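Probable glutamine-binding lipoprotein GlnH (GLNBP) (Mycobacterium tuberculosis H37Rv, PDB 6H2T) probably serves as an amino acid-binding lipoprotein that captures acidic amino acids such as glutamate and helps control glutamate metabolism through protein kinase G signalling. Local coordinates at residues L54-D59 with I118-M123; I60-F65 with V190-C195; S124-R129 with G170-R175. All blocks are in the same frame, centred on the assembly; numbering follows the deposited sequence.

Contact 1 (L54-D59 with I118-M123); sequences LIVGLD and IVVKTM. With GLU (glutamic acid), chain B.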
# COMPACT_ATOMS: atom_id res chain seq x y z
N LEU A 54 8.31 -2.47 17.89
CA LEU A 54 8.39 -2.71 16.46
C LEU A 54 8.36 -1.37 15.73
O LEU A 54 7.47 -0.56 15.97
CB LEU A 54 7.22 -3.58 16.02
CG LEU A 54 7.09 -3.91 14.53
CD1 LEU A 54 8.18 -4.89 14.12
CD2 LEU A 54 5.69 -4.48 14.25
N ILE A 55 9.33 -1.14 14.84
CA ILE A 55 9.44 0.12 14.11
C ILE A 55 8.84 -0.09 12.72
O ILE A 55 9.32 -0.92 11.94
CB ILE A 55 10.89 0.60 14.03
CG1 ILE A 55 11.46 0.74 15.45
CG2 ILE A 55 10.96 1.94 13.28
CD1 ILE A 55 12.94 1.02 15.50
N VAL A 56 7.77 0.65 12.43
CA VAL A 56 6.91 0.40 11.28
C VAL A 56 6.96 1.62 10.37
O VAL A 56 6.69 2.74 10.81
CB VAL A 56 5.46 0.14 11.73
CG1 VAL A 56 4.52 -0.05 10.53
CG2 VAL A 56 5.41 -1.09 12.67
N GLY A 57 7.29 1.40 9.09
CA GLY A 57 7.29 2.47 8.11
C GLY A 57 5.95 2.59 7.41
O GLY A 57 5.40 1.60 6.92
N LEU A 58 5.43 3.81 7.36
CA LEU A 58 4.16 4.12 6.67
C LEU A 58 4.07 5.65 6.66
O LEU A 58 5.02 6.33 7.04
CB LEU A 58 2.97 3.45 7.35
CG LEU A 58 2.93 3.45 8.88
CD1 LEU A 58 2.69 4.86 9.46
CD2 LEU A 58 1.85 2.49 9.34
N ASP A 59 2.94 6.20 6.22
CA ASP A 59 2.77 7.66 6.37
C ASP A 59 1.32 7.94 6.74
O ASP A 59 0.58 7.02 7.11
CB ASP A 59 3.31 8.42 5.13
CG ASP A 59 2.38 8.43 3.92
OD1 ASP A 59 1.23 7.91 3.93
OD2 ASP A 59 2.84 9.00 2.89
N ILE A 118 9.71 -3.22 9.50
CA ILE A 118 8.77 -3.61 8.46
C ILE A 118 8.16 -2.34 7.89
O ILE A 118 8.07 -1.31 8.56
CB ILE A 118 7.63 -4.54 8.97
CG1 ILE A 118 6.73 -3.84 9.99
CG2 ILE A 118 8.19 -5.84 9.57
CD1 ILE A 118 5.56 -4.71 10.44
N VAL A 119 7.76 -2.42 6.62
CA VAL A 119 6.91 -1.42 5.98
C VAL A 119 5.54 -2.04 5.80
O VAL A 119 5.41 -3.13 5.23
CB VAL A 119 7.48 -0.97 4.62
CG1 VAL A 119 6.45 -0.12 3.84
CG2 VAL A 119 8.78 -0.20 4.81
N VAL A 120 4.51 -1.39 6.34
CA VAL A 120 3.13 -1.76 6.06
C VAL A 120 2.48 -0.49 5.51
O VAL A 120 2.01 0.36 6.26
CB VAL A 120 2.38 -2.29 7.29
CG1 VAL A 120 1.08 -2.97 6.86
CG2 VAL A 120 3.28 -3.29 8.09
N LYS A 121 2.52 -0.34 4.19
CA LYS A 121 2.08 0.89 3.53
C LYS A 121 1.70 0.53 2.10
O LYS A 121 2.43 0.85 1.15
CB LYS A 121 3.16 1.97 3.57
CG LYS A 121 2.63 3.37 3.26
CD LYS A 121 3.73 4.27 2.69
CE LYS A 121 3.19 5.66 2.41
NZ LYS A 121 2.10 5.64 1.38
N THR A 122 0.54 -0.12 1.98
CA THR A 122 -0.07 -0.60 0.74
C THR A 122 0.97 -1.06 -0.27
O THR A 122 0.89 -0.69 -1.45
CB THR A 122 -0.98 0.48 0.13
OG1 THR A 122 -0.23 1.69 -0.13
CG2 THR A 122 -2.14 0.80 1.07
N MET A 123 1.92 -1.89 0.14
CA MET A 123 3.12 -2.10 -0.67
C MET A 123 2.92 -3.28 -1.62
O MET A 123 3.02 -4.45 -1.21
CB MET A 123 4.34 -2.31 0.21
CG MET A 123 5.62 -2.15 -0.58
SD MET A 123 7.05 -2.07 0.50
CE MET A 123 8.36 -1.86 -0.69
N GLU B . 0.19 -0.25 -4.06
CA GLU B . 0.90 0.48 -5.12
C GLU B . 2.40 0.53 -4.82
O GLU B . 3.14 1.39 -5.31
CB GLU B . 0.34 1.90 -5.29
CG GLU B . -0.17 2.57 -4.01
CD GLU B . 0.94 2.86 -3.01
OE1 GLU B . 1.22 4.06 -2.72
OE2 GLU B . 1.51 1.89 -2.48
OXT GLU B . 2.88 -0.33 -4.07
O HOH W 1 3.41 8.41 0.19
O HOH W 2 -0.07 8.01 1.24
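Val56 and Gly57 pair in parallel with Ile118 and Val119, Gly57 N donating to Ile118 O over 2.9 Å, and Gly57 O receiving Val120 N at 3.2 Å. Gly57 lies close against the neighbouring strand, its CA 4.5 Å from that of Val119. On the face that carries Val56, the Ile118 side chain stands beside Val56 and points the same way, while its CD1 meets Leu54 CD2 at 3.8 Å, those two side chains crossing at about a right angle. With chi1 at 65°, Ile118 CG1 lies alongside Val56 CG2 and carries CD1 on to Leu54. Helix 78-91 packs over this patch through Val86 and Ala83.

Past the paired residues the chemistry turns polar. The aliphatic part of Lys121 runs along Leu58, CG lying 3.8 Å from Leu58 CA, and a bend at its last torsion (chi4 -62°) sets NZ 3.5 Å from Asp59 OD1 in a long salt bridge. Two waters bridge the same pair, one from OD1 and one from OD2, the latter bound only weakly by NZ, and Gly61 N also donates to OD1. Next along the chain, Thr122 holds the bound glutamate: its O accepts from the ligand N at 2.7 Å, and its OG1 donates to OE2 at 2.9 Å. The buried lysine charge is probably balanced in part by Asp59, and probably adds a positive field near the ligand's side-chain carboxylate.

Contact 2 (I60-F65 with V190-C195); sequences IGSNLF and VNWADC. With GLU (glutamic acid), chain B.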
# COMPACT_ATOMS: atom_id res chain seq x y z
N ILE A 60 0.92 9.21 6.76
CA ILE A 60 -0.45 9.47 7.19
C ILE A 60 -1.27 10.02 6.03
O ILE A 60 -2.24 10.74 6.24
CB ILE A 60 -0.50 10.41 8.41
CG1 ILE A 60 0.21 11.73 8.14
CG2 ILE A 60 0.11 9.71 9.63
CD1 ILE A 60 -0.03 12.78 9.23
N GLY A 61 -0.90 9.65 4.81
CA GLY A 61 -1.58 10.17 3.63
C GLY A 61 -2.54 9.23 2.94
O GLY A 61 -3.00 9.55 1.84
N SER A 62 -2.89 8.08 3.55
CA SER A 62 -3.76 7.08 2.92
C SER A 62 -4.94 6.77 3.84
O SER A 62 -4.90 5.85 4.65
CB SER A 62 -2.98 5.81 2.60
OG SER A 62 -1.99 6.08 1.63
N ASN A 63 -6.02 7.53 3.67
CA ASN A 63 -7.22 7.30 4.46
C ASN A 63 -7.66 5.85 4.35
O ASN A 63 -7.59 5.25 3.27
CB ASN A 63 -8.34 8.22 3.97
CG ASN A 63 -9.56 8.18 4.87
OD1 ASN A 63 -10.71 8.21 4.40
ND2 ASN A 63 -9.33 8.13 6.17
N LEU A 64 -8.11 5.30 5.48
CA LEU A 64 -8.53 3.93 5.72
C LEU A 64 -7.34 2.99 5.89
O LEU A 64 -7.54 1.85 6.33
CB LEU A 64 -9.45 3.36 4.63
CG LEU A 64 -10.74 4.15 4.36
CD1 LEU A 64 -11.55 3.38 3.31
CD2 LEU A 64 -11.53 4.36 5.65
N PHE A 65 -6.12 3.41 5.56
CA PHE A 65 -4.95 2.53 5.64
C PHE A 65 -3.88 3.04 6.59
O PHE A 65 -3.46 2.30 7.49
CB PHE A 65 -4.37 2.32 4.23
CG PHE A 65 -5.19 1.38 3.44
CD1 PHE A 65 -4.94 0.02 3.51
CD2 PHE A 65 -6.28 1.83 2.73
CE1 PHE A 65 -5.75 -0.88 2.84
CE2 PHE A 65 -7.09 0.94 2.06
CZ PHE A 65 -6.82 -0.42 2.11
N VAL A 190 3.66 13.71 -3.22
CA VAL A 190 4.30 12.89 -2.19
C VAL A 190 3.38 11.76 -1.75
O VAL A 190 3.81 10.61 -1.63
CB VAL A 190 4.71 13.76 -0.99
CG1 VAL A 190 5.27 12.86 0.14
CG2 VAL A 190 5.75 14.78 -1.40
N ASN A 191 2.10 12.06 -1.49
CA ASN A 191 1.22 11.03 -0.96
C ASN A 191 -0.18 11.17 -1.54
O ASN A 191 -0.50 12.13 -2.25
CB ASN A 191 1.19 11.05 0.58
CG ASN A 191 0.67 12.36 1.15
OD1 ASN A 191 -0.41 12.81 0.80
ND2 ASN A 191 1.44 12.96 2.06
N TRP A 192 -1.03 10.20 -1.22
CA TRP A 192 -2.32 10.12 -1.90
C TRP A 192 -3.28 11.20 -1.43
O TRP A 192 -4.10 11.68 -2.22
CB TRP A 192 -2.88 8.70 -1.73
CG TRP A 192 -2.02 7.75 -2.52
CD1 TRP A 192 -1.16 6.81 -2.04
CD2 TRP A 192 -1.90 7.70 -3.95
NE1 TRP A 192 -0.52 6.17 -3.08
CE2 TRP A 192 -0.97 6.69 -4.26
CE3 TRP A 192 -2.51 8.40 -5.00
CZ2 TRP A 192 -0.62 6.37 -5.58
CZ3 TRP A 192 -2.16 8.09 -6.31
CH2 TRP A 192 -1.21 7.09 -6.58
N ALA A 193 -3.15 11.64 -0.17
CA ALA A 193 -3.94 12.78 0.29
C ALA A 193 -3.67 14.02 -0.55
O ALA A 193 -4.58 14.84 -0.76
CB ALA A 193 -3.64 13.05 1.76
N ASP A 194 -2.43 14.18 -1.03
CA ASP A 194 -2.10 15.33 -1.87
C ASP A 194 -2.85 15.28 -3.20
O ASP A 194 -3.21 16.33 -3.75
CB ASP A 194 -0.59 15.40 -2.13
CG ASP A 194 0.23 15.60 -0.87
OD1 ASP A 194 -0.28 16.20 0.10
OD2 ASP A 194 1.39 15.15 -0.84
N CYS A 195 -3.04 14.08 -3.76
CA CYS A 195 -3.86 13.95 -4.96
C CYS A 195 -5.28 14.39 -4.70
O CYS A 195 -5.91 15.04 -5.55
CB CYS A 195 -3.86 12.52 -5.48
SG CYS A 195 -2.34 11.99 -6.29
N GLU B . 0.19 -0.25 -4.06
CA GLU B . 0.90 0.48 -5.12
C GLU B . 2.40 0.53 -4.82
O GLU B . 3.14 1.39 -5.31
CB GLU B . 0.34 1.90 -5.29
CG GLU B . -0.17 2.57 -4.01
CD GLU B . 0.94 2.86 -3.01
OE1 GLU B . 1.22 4.06 -2.72
OE2 GLU B . 1.51 1.89 -2.48
OXT GLU B . 2.88 -0.33 -4.07
O HOH W 2 -0.07 8.01 1.24
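The indole of Trp192 turns an edge, not a face, to both the ligand and Ser62: glutamate OE1 lies in the ring plane, and Ser62 OG stands near that plane, 3.8 Å from CD1. From NE1 the bond to OE1 is 2.8 Å long and almost straight, 174° at the hydrogen. Ile213 of helix 211-220 and Val167 and Ala168 of strand 164-168 also touch the Trp192 side chain. With CG beside the backbone N (chi1 -69°), the ring swings from the first turn of its helix down to the ligand.

Behind the ring, Gly61 fits against the helix start, its CA 4.0 Å from Asn191 CG. Its carbonyl oxygen receives a weak, bent bond from Ala193 N at 2.9 Å and rests 3.6 Å from Ala193 CB. Asn191 and Asp194 form a capping box, in which Asn191 OD1 accepts Asp194 N and Asp194 OD2 is met by Asn191 N from above the carboxylate plane. A water held by Ser62 OG reaches Trp192 N only weakly. The Gly61 carbonyl and the capping box thus occupy N-H groups at the helix start, while the straight NE1 to OE1 bond is consistent with recognition of an acidic side chain.

Contact 3 (S124-R129 with G170-R175); sequences SITCER and GTTSLR. With GLU (glutamic acid), chain B.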
# COMPACT_ATOMS: atom_id res chain seq x y z
N SER A 124 2.70 -2.98 -2.89
CA SER A 124 2.54 -4.03 -3.89
C SER A 124 3.81 -4.87 -4.02
O SER A 124 4.93 -4.34 -4.10
CB SER A 124 2.18 -3.42 -5.24
OG SER A 124 0.88 -2.87 -5.16
N ILE A 125 3.62 -6.19 -4.03
CA ILE A 125 4.72 -7.14 -4.22
C ILE A 125 5.00 -7.26 -5.71
O ILE A 125 4.13 -7.67 -6.48
CB ILE A 125 4.37 -8.51 -3.63
CG1 ILE A 125 4.01 -8.38 -2.15
CG2 ILE A 125 5.52 -9.50 -3.86
CD1 ILE A 125 3.20 -9.57 -1.62
N THR A 126 6.22 -6.92 -6.13
CA THR A 126 6.59 -6.99 -7.53
C THR A 126 7.95 -7.66 -7.67
O THR A 126 8.76 -7.68 -6.74
CB THR A 126 6.66 -5.61 -8.22
OG1 THR A 126 7.79 -4.89 -7.73
CG2 THR A 126 5.38 -4.81 -7.98
N CYS A 127 8.20 -8.20 -8.87
CA CYS A 127 9.48 -8.82 -9.16
C CYS A 127 10.63 -7.83 -9.07
O CYS A 127 11.70 -8.16 -8.56
CB CYS A 127 9.44 -9.45 -10.55
SG CYS A 127 8.41 -10.91 -10.54
N GLU A 128 10.42 -6.61 -9.57
CA GLU A 128 11.45 -5.58 -9.48
C GLU A 128 11.78 -5.27 -8.02
O GLU A 128 12.95 -5.20 -7.64
CB GLU A 128 10.99 -4.31 -10.20
CG GLU A 128 12.10 -3.32 -10.48
CD GLU A 128 13.05 -3.83 -11.56
OE1 GLU A 128 12.56 -4.42 -12.55
OE2 GLU A 128 14.28 -3.65 -11.41
N ARG A 129 10.75 -5.09 -7.19
CA ARG A 129 11.01 -4.80 -5.79
C ARG A 129 11.66 -5.97 -5.07
O ARG A 129 12.48 -5.76 -4.17
CB ARG A 129 9.71 -4.39 -5.08
CG ARG A 129 9.25 -3.02 -5.52
CD ARG A 129 7.83 -2.77 -5.11
NE ARG A 129 7.42 -1.44 -5.56
CZ ARG A 129 6.28 -0.86 -5.20
NH1 ARG A 129 5.42 -1.48 -4.39
NH2 ARG A 129 5.99 0.35 -5.67
N GLY A 170 7.03 7.15 -6.85
CA GLY A 170 7.52 5.90 -6.30
C GLY A 170 6.52 4.78 -6.23
O GLY A 170 6.68 3.87 -5.40
N THR A 171 5.48 4.80 -7.07
CA THR A 171 4.40 3.84 -7.00
C THR A 171 4.28 3.04 -8.29
O THR A 171 4.70 3.47 -9.37
CB THR A 171 3.04 4.53 -6.73
OG1 THR A 171 2.77 5.48 -7.77
CG2 THR A 171 3.06 5.22 -5.37
N THR A 172 3.69 1.85 -8.15
CA THR A 172 3.31 1.09 -9.34
C THR A 172 2.28 1.85 -10.15
O THR A 172 2.19 1.66 -11.37
CB THR A 172 2.73 -0.27 -8.96
OG1 THR A 172 1.55 -0.07 -8.17
CG2 THR A 172 3.76 -1.09 -8.16
N SER A 173 1.50 2.71 -9.49
CA SER A 173 0.45 3.45 -10.16
C SER A 173 1.02 4.32 -11.27
O SER A 173 0.46 4.39 -12.36
CB SER A 173 -0.30 4.33 -9.15
OG SER A 173 -0.66 3.56 -8.01
N LEU A 174 2.14 4.98 -10.98
CA LEU A 174 2.82 5.80 -11.98
C LEU A 174 3.27 4.94 -13.17
O LEU A 174 3.04 5.30 -14.33
CB LEU A 174 4.02 6.50 -11.34
CG LEU A 174 5.00 7.20 -12.28
CD1 LEU A 174 4.26 8.21 -13.13
CD2 LEU A 174 6.10 7.87 -11.45
N ARG A 175 3.91 3.80 -12.89
CA ARG A 175 4.36 2.93 -13.97
C ARG A 175 3.21 2.52 -14.88
O ARG A 175 3.35 2.50 -16.11
CB ARG A 175 5.04 1.69 -13.37
CG ARG A 175 5.52 0.68 -14.41
CD ARG A 175 6.54 1.27 -15.37
NE ARG A 175 7.01 0.29 -16.35
CZ ARG A 175 6.31 -0.12 -17.41
NH1 ARG A 175 6.81 -1.02 -18.23
NH2 ARG A 175 5.11 0.39 -17.65
N GLU B . 0.19 -0.25 -4.06
CA GLU B . 0.90 0.48 -5.12
C GLU B . 2.40 0.53 -4.82
O GLU B . 3.14 1.39 -5.31
CB GLU B . 0.34 1.90 -5.29
CG GLU B . -0.17 2.57 -4.01
CD GLU B . 0.94 2.86 -3.01
OE1 GLU B . 1.22 4.06 -2.72
OE2 GLU B . 1.51 1.89 -2.48
OXT GLU B . 2.88 -0.33 -4.07
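Thr172 CG2 lies over one face of the Arg129 guanidinium, 3.6 Å above its plane and displaced from its centre, and this is where the two segments press together. A chi1 of 62° puts Thr172 OG1 between the backbone N and the carbonyl carbon, bonded to Gln234, and leaves the methyl anti to the carbonyl carbon, toward Arg129. The packing thins out from there: Thr172 CG2 is 4.1 Å from both Ser124 CB and Thr126 CG2, the two threonine side chains running antiparallel past one another. Gly170, at the exposed side, adds little area: its O comes to 3.6 Å of Arg129 NH2, obliquely, without a bond, and accepts from Arg107 instead.

No direct hydrogen bond spans the segments; the alpha-carboxylate of the bound glutamate joins them. Arg129, extended from CG to NE, reaches it with NH1 to OXT at 2.8 Å and NH2 to O at 3.1 Å. Ser124 N also gives to OXT, and Thr172 N to O at 2.9 Å. NH1 has a second acceptor in Ser124 O, on a lone pair, which, with the two ligand bonds, helps fix its rotation. The ligand's amino group bonds to Ser124 OG at 2.9 Å, itself tied to Gln234. Arg107, which also hydrogen-bonds the ligand, probably adds to the positive charge around this anion. Such a meeting across the amino acid is consistent with the cleft between the two lobes of a family 3 solute-binding protein, where an arginine takes the alpha-carboxylate.

Capping threonines start both helices: Thr126 OG1 accepts Arg129 N, and Thr171 OG1, which is also hydrogen-bonded to Ala168 O, accepts Leu174 N weakly. Phe135 of strand 133-135 touches Arg129, Trp192 of helix 192-200 touches Thr171 and Ser173, and the disulfide Cys127-Cys26 ties helix 127-130 to the N-terminal region.

All three contacts meet at one bound glutamate and hold overlapping parts of it. Contact 1 is the most buried and the only one built on paired strands; it reaches both the ligand's amino group and its side-chain carboxylate. Contact 2 is smaller, a turn against a helix start, and grips that same carboxylate by its other oxygen. Contact 3 is partly open and relies on the Arg129 charge and two backbone N-H groups, binding the alpha-carboxylate, and takes the amino group as well. The chain links them: strand 54-58 runs on into 61-62, and 118-123 into 124-129. Asp59 packs on Asn191, one water is shared by contacts 1 and 2, and Trp192 touches Ser173 and Thr171 of contact 3.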